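Local coordinates for glycosyl hydrolases family 2, sugar binding domain protein (Bacteroides uniformis str. 3978 T3 ii, PDB 6D1P) that is a beta-glucuronidase of a human gut bacterium, a glycoside hydrolase of family 2 that probably cleaves glucuronic acid from its conjugates, at residues E33-I38 against V67-C72; V120-T125 against I162-R167. All blocks are in the same frame, centred on the assembly; numbering follows the deposited sequence.

Interaction 1 of 2, residues E33-I38 against V67-C72; sequences EHWEFI and VTLPHC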
ATOM      1  N   GLU A  33      16.214   2.498 -18.797  1.00 35.06           N
ATOM      2  CA  GLU A  33      16.871   3.340 -17.802  1.00 37.05           C
ATOM      3  C   GLU A  33      16.100   4.627 -17.512  1.00 32.23           C
ATOM      4  O   GLU A  33      15.359   5.142 -18.350  1.00 31.64           O
ATOM      5  CB  GLU A  33      18.287   3.721 -18.241  1.00 36.29           C
ATOM      6  CG  GLU A  33      19.089   2.619 -18.853  1.00 39.74           C
ATOM      7  CD  GLU A  33      19.436   1.573 -17.851  1.00 45.86           C
ATOM      8  OE1 GLU A  33      19.880   1.957 -16.750  1.00 50.57           O
ATOM      9  OE2 GLU A  33      19.257   0.369 -18.159  1.00 54.70           O
ATOM     10  N   HIS A  34      16.301   5.136 -16.294  1.00 37.41           N
ATOM     11  CA  HIS A  34      15.950   6.504 -15.914  1.00 32.93           C
ATOM     12  C   HIS A  34      14.444   6.719 -15.891  1.00 33.05           C
ATOM     13  O   HIS A  34      13.942   7.753 -16.334  1.00 32.93           O
ATOM     14  CB  HIS A  34      16.632   7.519 -16.835  1.00 40.87           C
ATOM     15  CG  HIS A  34      18.087   7.238 -17.051  1.00 40.71           C
ATOM     16  ND1 HIS A  34      18.612   6.942 -18.290  1.00 40.65           N
ATOM     17  CD2 HIS A  34      19.120   7.175 -16.177  1.00 40.75           C
ATOM     18  CE1 HIS A  34      19.910   6.721 -18.172  1.00 42.68           C
ATOM     19  NE2 HIS A  34      20.243   6.853 -16.899  1.00 42.80           N
ATOM     20  N   TRP A  35      13.719   5.750 -15.358  1.00 31.41           N
ATOM     21  CA  TRP A  35      12.296   5.918 -15.132  1.00 27.15           C
ATOM     22  C   TRP A  35      12.049   6.256 -13.668  1.00 28.12           C
ATOM     23  O   TRP A  35      12.808   5.867 -12.783  1.00 27.24           O
ATOM     24  CB  TRP A  35      11.523   4.654 -15.488  1.00 27.25           C
ATOM     25  CG  TRP A  35      11.413   4.326 -16.929  1.00 27.77           C
ATOM     26  CD1 TRP A  35      12.278   3.562 -17.676  1.00 28.21           C
ATOM     27  CD2 TRP A  35      10.342   4.694 -17.806  1.00 26.45           C
ATOM     28  NE1 TRP A  35      11.802   3.440 -18.965  1.00 28.64           N
ATOM     29  CE2 TRP A  35      10.621   4.131 -19.069  1.00 25.38           C
ATOM     30  CE3 TRP A  35       9.176   5.446 -17.644  1.00 28.59           C
ATOM     31  CZ2 TRP A  35       9.784   4.299 -20.158  1.00 23.78           C
ATOM     32  CZ3 TRP A  35       8.338   5.608 -18.737  1.00 31.57           C
ATOM     33  CH2 TRP A  35       8.649   5.031 -19.977  1.00 24.45           C
ATOM     34  N   GLU A  36      10.975   6.982 -13.421  1.00 28.40           N
ATOM     35  CA  GLU A  36      10.480   7.153 -12.073  1.00 30.23           C
ATOM     36  C   GLU A  36       9.137   6.446 -11.943  1.00 29.45           C
ATOM     37  O   GLU A  36       8.345   6.398 -12.890  1.00 23.34           O
ATOM     38  CB  GLU A  36      10.342   8.628 -11.722  1.00 27.79           C
ATOM     39  CG  GLU A  36      11.667   9.307 -11.445  1.00 32.66           C
ATOM     40  CD  GLU A  36      11.501  10.762 -10.995  1.00 36.01           C
ATOM     41  OE1 GLU A  36      10.663  11.480 -11.576  1.00 31.45           O
ATOM     42  OE2 GLU A  36      12.201  11.176 -10.042  1.00 49.38           O
ATOM     43  N   PHE A  37       8.887   5.905 -10.756  1.00 29.45           N
ATOM     44  CA  PHE A  37       7.671   5.144 -10.518  1.00 26.41           C
ATOM     45  C   PHE A  37       7.106   5.483  -9.141  1.00 25.13           C
ATOM     46  O   PHE A  37       7.865   5.702  -8.197  1.00 23.39           O
ATOM     47  CB  PHE A  37       7.948   3.639 -10.640  1.00 24.18           C
ATOM     48  CG  PHE A  37       6.924   2.803  -9.976  1.00 24.46           C
ATOM     49  CD1 PHE A  37       5.690   2.590 -10.583  1.00 24.04           C
ATOM     50  CD2 PHE A  37       7.165   2.267  -8.720  1.00 22.35           C
ATOM     51  CE1 PHE A  37       4.707   1.851  -9.947  1.00 23.77           C
ATOM     52  CE2 PHE A  37       6.194   1.515  -8.084  1.00 25.79           C
ATOM     53  CZ  PHE A  37       4.963   1.301  -8.703  1.00 23.30           C
ATOM     54  N   ILE A  38       5.774   5.531  -9.024  1.00 24.81           N
ATOM     55  CA  ILE A  38       5.121   5.679  -7.724  1.00 25.68           C
ATOM     56  C   ILE A  38       3.903   4.770  -7.698  1.00 21.63           C
ATOM     57  O   ILE A  38       3.168   4.684  -8.683  1.00 24.68           O
ATOM     58  CB  ILE A  38       4.736   7.153  -7.418  1.00 22.69           C
ATOM     59  CG1 ILE A  38       4.270   7.297  -5.981  1.00 22.46           C
ATOM     60  CG2 ILE A  38       3.627   7.669  -8.319  1.00 20.31           C
ATOM     61  CD1 ILE A  38       4.040   8.743  -5.580  1.00 27.11           C
ATOM     62  N   VAL A  67      13.583   3.582 -10.794  1.00 26.39           N
ATOM     63  CA  VAL A  67      13.516   2.166 -11.110  1.00 33.12           C
ATOM     64  C   VAL A  67      14.127   1.935 -12.480  1.00 32.30           C
ATOM     65  O   VAL A  67      14.256   2.851 -13.299  1.00 30.78           O
ATOM     66  CB  VAL A  67      12.068   1.623 -11.084  1.00 31.09           C
ATOM     67  CG1 VAL A  67      11.461   1.797  -9.697  1.00 28.73           C
ATOM     68  CG2 VAL A  67      11.236   2.339 -12.126  1.00 25.52           C
ATOM     69  N   THR A  68      14.485   0.678 -12.718  1.00 30.50           N
ATOM     70  CA  THR A  68      14.927   0.185 -14.014  1.00 30.13           C
ATOM     71  C   THR A  68      13.893  -0.813 -14.535  1.00 30.77           C
ATOM     72  O   THR A  68      13.480  -1.722 -13.802  1.00 32.23           O
ATOM     73  CB  THR A  68      16.317  -0.449 -13.881  1.00 31.08           C
ATOM     74  OG1 THR A  68      17.291   0.592 -13.705  1.00 34.72           O
ATOM     75  CG2 THR A  68      16.690  -1.312 -15.103  1.00 29.55           C
ATOM     76  N   LEU A  69      13.437  -0.612 -15.791  1.00 28.69           N
ATOM     77  CA  LEU A  69      12.498  -1.527 -16.444  1.00 30.40           C
ATOM     78  C   LEU A  69      13.211  -2.780 -16.950  1.00 30.27           C
ATOM     79  O   LEU A  69      14.397  -2.737 -17.288  1.00 30.82           O
ATOM     80  CB  LEU A  69      11.788  -0.847 -17.619  1.00 27.30           C
ATOM     81  CG  LEU A  69      10.976   0.405 -17.242  1.00 29.76           C
ATOM     82  CD1 LEU A  69       9.940   0.755 -18.289  1.00 24.77           C
ATOM     83  CD2 LEU A  69      10.326   0.243 -15.881  1.00 26.99           C
ATOM     84  N   PRO A  70      12.502  -3.922 -17.020  1.00 33.17           N
ATOM     85  CA  PRO A  70      11.095  -4.090 -16.630  1.00 28.51           C
ATOM     86  C   PRO A  70      10.879  -4.036 -15.121  1.00 27.55           C
ATOM     87  O   PRO A  70      11.788  -4.310 -14.340  1.00 26.65           O
ATOM     88  CB  PRO A  70      10.742  -5.474 -17.171  1.00 26.79           C
ATOM     89  CG  PRO A  70      12.025  -6.197 -17.223  1.00 31.55           C
ATOM     90  CD  PRO A  70      13.071  -5.166 -17.565  1.00 33.00           C
ATOM     91  N   HIS A  71       9.656  -3.700 -14.727  1.00 26.78           N
ATOM     92  CA  HIS A  71       9.339  -3.414 -13.341  1.00 24.21           C
ATOM     93  C   HIS A  71       7.939  -3.916 -13.019  1.00 26.47           C
ATOM     94  O   HIS A  71       7.032  -3.881 -13.863  1.00 24.25           O
ATOM     95  CB  HIS A  71       9.445  -1.922 -13.071  1.00 23.13           C
ATOM     96  CG  HIS A  71       8.934  -1.528 -11.728  1.00 26.99           C
ATOM     97  ND1 HIS A  71       7.640  -1.096 -11.525  1.00 23.69           N
ATOM     98  CD2 HIS A  71       9.532  -1.535 -10.513  1.00 25.88           C
ATOM     99  CE1 HIS A  71       7.471  -0.834 -10.241  1.00 25.49           C
ATOM    100  NE2 HIS A  71       8.602  -1.093  -9.607  1.00 27.18           N
ATOM    101  N   CYS A  72       7.756  -4.359 -11.778  1.00 25.31           N
ATOM    102  CA  CYS A  72       6.492  -4.959 -11.387  1.00 24.84           C
ATOM    103  C   CYS A  72       6.051  -4.432 -10.026  1.00 24.47           C
ATOM    104  O   CYS A  72       6.858  -4.376  -9.094  1.00 21.23           O
ATOM    105  CB  CYS A  72       6.626  -6.488 -11.363  1.00 23.16           C
ATOM    106  SG  CYS A  72       5.165  -7.345 -10.793  1.00 23.35           S
TER
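His71 turns an edge of its imidazole onto a face of the Phe37 ring: His71 CE1 stands over the centre of the Phe37 ring, 3.4 Å from Phe37 CE2, in an edge-to-face pair with the planes at 52°. Both first torsions make this meeting possible, with CG anti to the backbone N in Phe37 and in His71 (chi1 171°), so that the two side chains cross at about a right angle. ND1 of His71 is hydrogen-bonded to the hydroxyl of Tyr92, on the neighbouring strand 89-96, and that bond helps fix the rotation of the imidazole.

Further along, Leu69 lays one methyl on the indole of Trp35. Its CD1 is 3.5 Å from the centroid of the five-membered ring and close to the ring normal, a CH-pi contact, while Leu69 CG sits 3.4 Å from Trp35 CD1. The indole N-H is spent on the carbonyl of Leu31. Between the two aromatic sites Val67 fills in, its CG2 3.8 Å from Phe37 CB and 4.1 Å from Trp35 CB.

Between 33-38 and 67-72 there is one backbone hydrogen bond, Val67 N to Trp35 O at 3.1 Å and nearly straight (170°); just outside, Phe37 pairs with Gln65 and Leu69 with Thr32. Between these two segments, then, most of the contact is aromatic and aliphatic, while the polar nitrogens of Trp35 and His71 named above are satisfied by neighbours.

Interaction 2 of 2, residues V120-T125 against I162-R167; sequences VYVYTT and IPIAIR
Tyr121 presents the edge of its ring to Ala165 O, which lies near the ring plane, 3.8 Å from Tyr121 CD1. The ring of Tyr123 carries the methyl of its neighbour Thr124 over the centre of one face and meets Pro163 obliquely, Tyr123 CD2 to Pro163 CG at 4.1 Å; chi1 of -167° swings this ring away from its own backbone N and out beside the proline.

Beneath the rings runs regular antiparallel pairing. Tyr121 and Ala165 exchange two hydrogen bonds, Tyr121 N to Ala165 O at 2.8 Å and Ala165 N to Tyr121 O at 3.0 Å, and Tyr123 N gives a nearly straight third (177°) to Pro163 O just as 122-125 folds into a type II' turn. On the face opposite Tyr121, Val122 divides its methyls: CG1 meets Ile162 CG2 at 4.0 Å, and CG2 meets Ile164 CD1 at 3.8 Å.

The turn makes a beta hairpin of strands 117-122 and 125-131. Strand 162-169 runs between 117-122 and 89-96 in the six-stranded sheet. Helix 45-49 packs on the Tyr121, Tyr123, Pro163 and Ala165 face, whereas Val120, Ile164 and Ile166 face strand 106-111 of the other sheet.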
ATOM      1  N   VAL A 120      -1.156   5.898 -21.779  1.00 30.72           N
ATOM      2  CA  VAL A 120       0.099   6.469 -22.254  1.00 30.97           C
ATOM      3  C   VAL A 120      -0.080   7.964 -22.507  1.00 33.17           C
ATOM      4  O   VAL A 120      -1.011   8.373 -23.210  1.00 33.02           O
ATOM      5  CB  VAL A 120       0.577   5.765 -23.533  1.00 30.89           C
ATOM      6  CG1 VAL A 120       1.981   6.201 -23.864  1.00 30.72           C
ATOM      7  CG2 VAL A 120       0.496   4.277 -23.356  1.00 26.02           C
ATOM      8  N   TYR A 121       0.838   8.773 -21.974  1.00 31.80           N
ATOM      9  CA  TYR A 121       0.763  10.221 -22.102  1.00 33.33           C
ATOM     10  C   TYR A 121       2.069  10.774 -22.643  1.00 32.92           C
ATOM     11  O   TYR A 121       3.145  10.397 -22.175  1.00 35.49           O
ATOM     12  CB  TYR A 121       0.466  10.879 -20.757  1.00 33.15           C
ATOM     13  CG  TYR A 121      -0.864  10.522 -20.149  1.00 33.25           C
ATOM     14  CD1 TYR A 121      -1.052   9.311 -19.481  1.00 31.07           C
ATOM     15  CD2 TYR A 121      -1.927  11.418 -20.201  1.00 35.91           C
ATOM     16  CE1 TYR A 121      -2.281   9.001 -18.904  1.00 34.60           C
ATOM     17  CE2 TYR A 121      -3.152  11.114 -19.634  1.00 34.93           C
ATOM     18  CZ  TYR A 121      -3.331   9.912 -18.989  1.00 34.60           C
ATOM     19  OH  TYR A 121      -4.562   9.634 -18.425  1.00 38.61           O
ATOM     20  N   VAL A 122       1.969  11.652 -23.636  1.00 39.23           N
ATOM     21  CA  VAL A 122       3.027  12.589 -24.000  1.00 33.86           C
ATOM     22  C   VAL A 122       2.678  13.923 -23.348  1.00 36.19           C
ATOM     23  O   VAL A 122       1.618  14.501 -23.631  1.00 35.65           O
ATOM     24  CB  VAL A 122       3.144  12.745 -25.524  1.00 40.35           C
ATOM     25  CG1 VAL A 122       4.038  13.947 -25.871  1.00 40.54           C
ATOM     26  CG2 VAL A 122       3.652  11.464 -26.183  1.00 32.22           C
ATOM     27  N   TYR A 123       3.556  14.416 -22.480  1.00 36.71           N
ATOM     28  CA  TYR A 123       3.230  15.579 -21.659  1.00 34.14           C
ATOM     29  C   TYR A 123       1.817  15.433 -21.084  1.00 36.27           C
ATOM     30  O   TYR A 123       1.544  14.453 -20.387  1.00 36.40           O
ATOM     31  CB  TYR A 123       3.394  16.867 -22.471  1.00 35.54           C
ATOM     32  CG  TYR A 123       3.371  18.126 -21.634  1.00 39.01           C
ATOM     33  CD1 TYR A 123       2.581  19.207 -22.001  1.00 40.25           C
ATOM     34  CD2 TYR A 123       4.123  18.224 -20.464  1.00 34.66           C
ATOM     35  CE1 TYR A 123       2.539  20.365 -21.232  1.00 41.22           C
ATOM     36  CE2 TYR A 123       4.095  19.376 -19.692  1.00 43.56           C
ATOM     37  CZ  TYR A 123       3.294  20.449 -20.083  1.00 43.62           C
ATOM     38  OH  TYR A 123       3.249  21.602 -19.327  1.00 45.28           O
ATOM     39  N   THR A 124       0.895  16.351 -21.384  1.00 29.88           N
ATOM     40  CA  THR A 124      -0.426  16.314 -20.770  1.00 33.40           C
ATOM     41  C   THR A 124      -1.491  15.730 -21.679  1.00 34.00           C
ATOM     42  O   THR A 124      -2.682  15.918 -21.419  1.00 35.18           O
ATOM     43  CB  THR A 124      -0.859  17.712 -20.337  1.00 38.90           C
ATOM     44  OG1 THR A 124      -1.044  18.525 -21.501  1.00 40.59           O
ATOM     45  CG2 THR A 124       0.185  18.324 -19.438  1.00 34.82           C
ATOM     46  N   THR A 125      -1.092  15.028 -22.726  1.00 34.09           N
ATOM     47  CA  THR A 125      -2.008  14.525 -23.735  1.00 38.45           C
ATOM     48  C   THR A 125      -2.005  13.002 -23.685  1.00 39.09           C
ATOM     49  O   THR A 125      -0.946  12.378 -23.822  1.00 35.65           O
ATOM     50  CB  THR A 125      -1.587  15.017 -25.120  1.00 41.66           C
ATOM     51  OG1 THR A 125      -1.480  16.443 -25.102  1.00 46.04           O
ATOM     52  CG2 THR A 125      -2.613  14.599 -26.170  1.00 39.82           C
ATOM     53  N   ILE A 162      11.492  14.860 -24.510  1.00 43.22           N
ATOM     54  CA  ILE A 162      10.044  14.666 -24.511  1.00 41.90           C
ATOM     55  C   ILE A 162       9.634  14.004 -23.203  1.00 37.40           C
ATOM     56  O   ILE A 162      10.179  12.954 -22.858  1.00 40.45           O
ATOM     57  CB  ILE A 162       9.565  13.826 -25.707  1.00 46.93           C
ATOM     58  CG1 ILE A 162      10.146  14.381 -27.010  1.00 46.28           C
ATOM     59  CG2 ILE A 162       8.049  13.835 -25.788  1.00 43.37           C
ATOM     60  CD1 ILE A 162       9.800  15.827 -27.261  1.00 39.82           C
ATOM     61  N   PRO A 163       8.671  14.557 -22.464  1.00 36.27           N
ATOM     62  CA  PRO A 163       8.211  13.897 -21.237  1.00 38.76           C
ATOM     63  C   PRO A 163       7.136  12.847 -21.490  1.00 38.25           C
ATOM     64  O   PRO A 163       6.114  13.102 -22.144  1.00 34.37           O
ATOM     65  CB  PRO A 163       7.674  15.065 -20.389  1.00 42.51           C
ATOM     66  CG  PRO A 163       7.580  16.270 -21.330  1.00 41.47           C
ATOM     67  CD  PRO A 163       7.920  15.793 -22.723  1.00 40.60           C
ATOM     68  N   ILE A 164       7.379  11.651 -20.962  1.00 37.24           N
ATOM     69  CA  ILE A 164       6.511  10.492 -21.125  1.00 32.73           C
ATOM     70  C   ILE A 164       5.996  10.087 -19.748  1.00 32.15           C
ATOM     71  O   ILE A 164       6.763  10.038 -18.781  1.00 30.46           O
ATOM     72  CB  ILE A 164       7.272   9.330 -21.790  1.00 32.08           C
ATOM     73  CG1 ILE A 164       7.698   9.734 -23.195  1.00 36.91           C
ATOM     74  CG2 ILE A 164       6.426   8.046 -21.848  1.00 30.15           C
ATOM     75  CD1 ILE A 164       6.536  10.133 -24.071  1.00 33.54           C
ATOM     76  N   ALA A 165       4.707   9.798 -19.653  1.00 31.07           N
ATOM     77  CA  ALA A 165       4.170   9.197 -18.446  1.00 29.91           C
ATOM     78  C   ALA A 165       3.239   8.066 -18.834  1.00 33.07           C
ATOM     79  O   ALA A 165       2.535   8.143 -19.848  1.00 32.20           O
ATOM     80  CB  ALA A 165       3.432  10.212 -17.559  1.00 29.35           C
ATOM     81  N   ILE A 166       3.251   7.009 -18.027  1.00 32.16           N
ATOM     82  CA  ILE A 166       2.443   5.825 -18.275  1.00 29.54           C
ATOM     83  C   ILE A 166       1.782   5.418 -16.973  1.00 29.57           C
ATOM     84  O   ILE A 166       2.472   5.190 -15.971  1.00 28.55           O
ATOM     85  CB  ILE A 166       3.278   4.668 -18.827  1.00 27.47           C
ATOM     86  CG1 ILE A 166       4.001   5.124 -20.085  1.00 29.53           C
ATOM     87  CG2 ILE A 166       2.362   3.493 -19.129  1.00 28.26           C
ATOM     88  CD1 ILE A 166       5.048   4.179 -20.543  1.00 32.34           C
ATOM     89  N   ARG A 167       0.454   5.314 -16.994  1.00 25.61           N
ATOM     90  CA  ARG A 167      -0.326   4.870 -15.847  1.00 26.57           C
ATOM     91  C   ARG A 167      -0.683   3.404 -16.055  1.00 28.38           C
ATOM     92  O   ARG A 167      -1.288   3.055 -17.073  1.00 30.46           O
ATOM     93  CB  ARG A 167      -1.584   5.723 -15.689  1.00 26.30           C
ATOM     94  CG  ARG A 167      -2.477   5.387 -14.489  1.00 23.44           C
ATOM     95  CD  ARG A 167      -3.775   6.225 -14.527  1.00 22.17           C
ATOM     96  NE  ARG A 167      -4.616   6.102 -13.331  1.00 23.33           N
ATOM     97  CZ  ARG A 167      -5.500   5.128 -13.131  1.00 25.49           C
ATOM     98  NH1 ARG A 167      -5.654   4.158 -14.033  1.00 31.09           N
ATOM     99  NH2 ARG A 167      -6.226   5.106 -12.028  1.00 20.99           N
TER

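Interactions 1 and 2 lie about 15 Å apart, centre to centre, in one six-stranded antiparallel sheet of the N-terminal sugar-binding domain, a beta-sandwich of the kind found in family 2 glycosidases. Across that sheet the order is 65-67, 35-38, 89-96, 162-169, 117-122, 125-131, which puts interaction 1 at one margin and interaction 2 toward the other, with 89-96 bridging the two. Along the chain they come in series, interaction 1 being complete before interaction 2 opens. They also touch directly: Trp35 CH2 reaches Ile166 CD1 at 3.7 Å. Apolar packing on one face of the sheet therefore runs from one contact to the other.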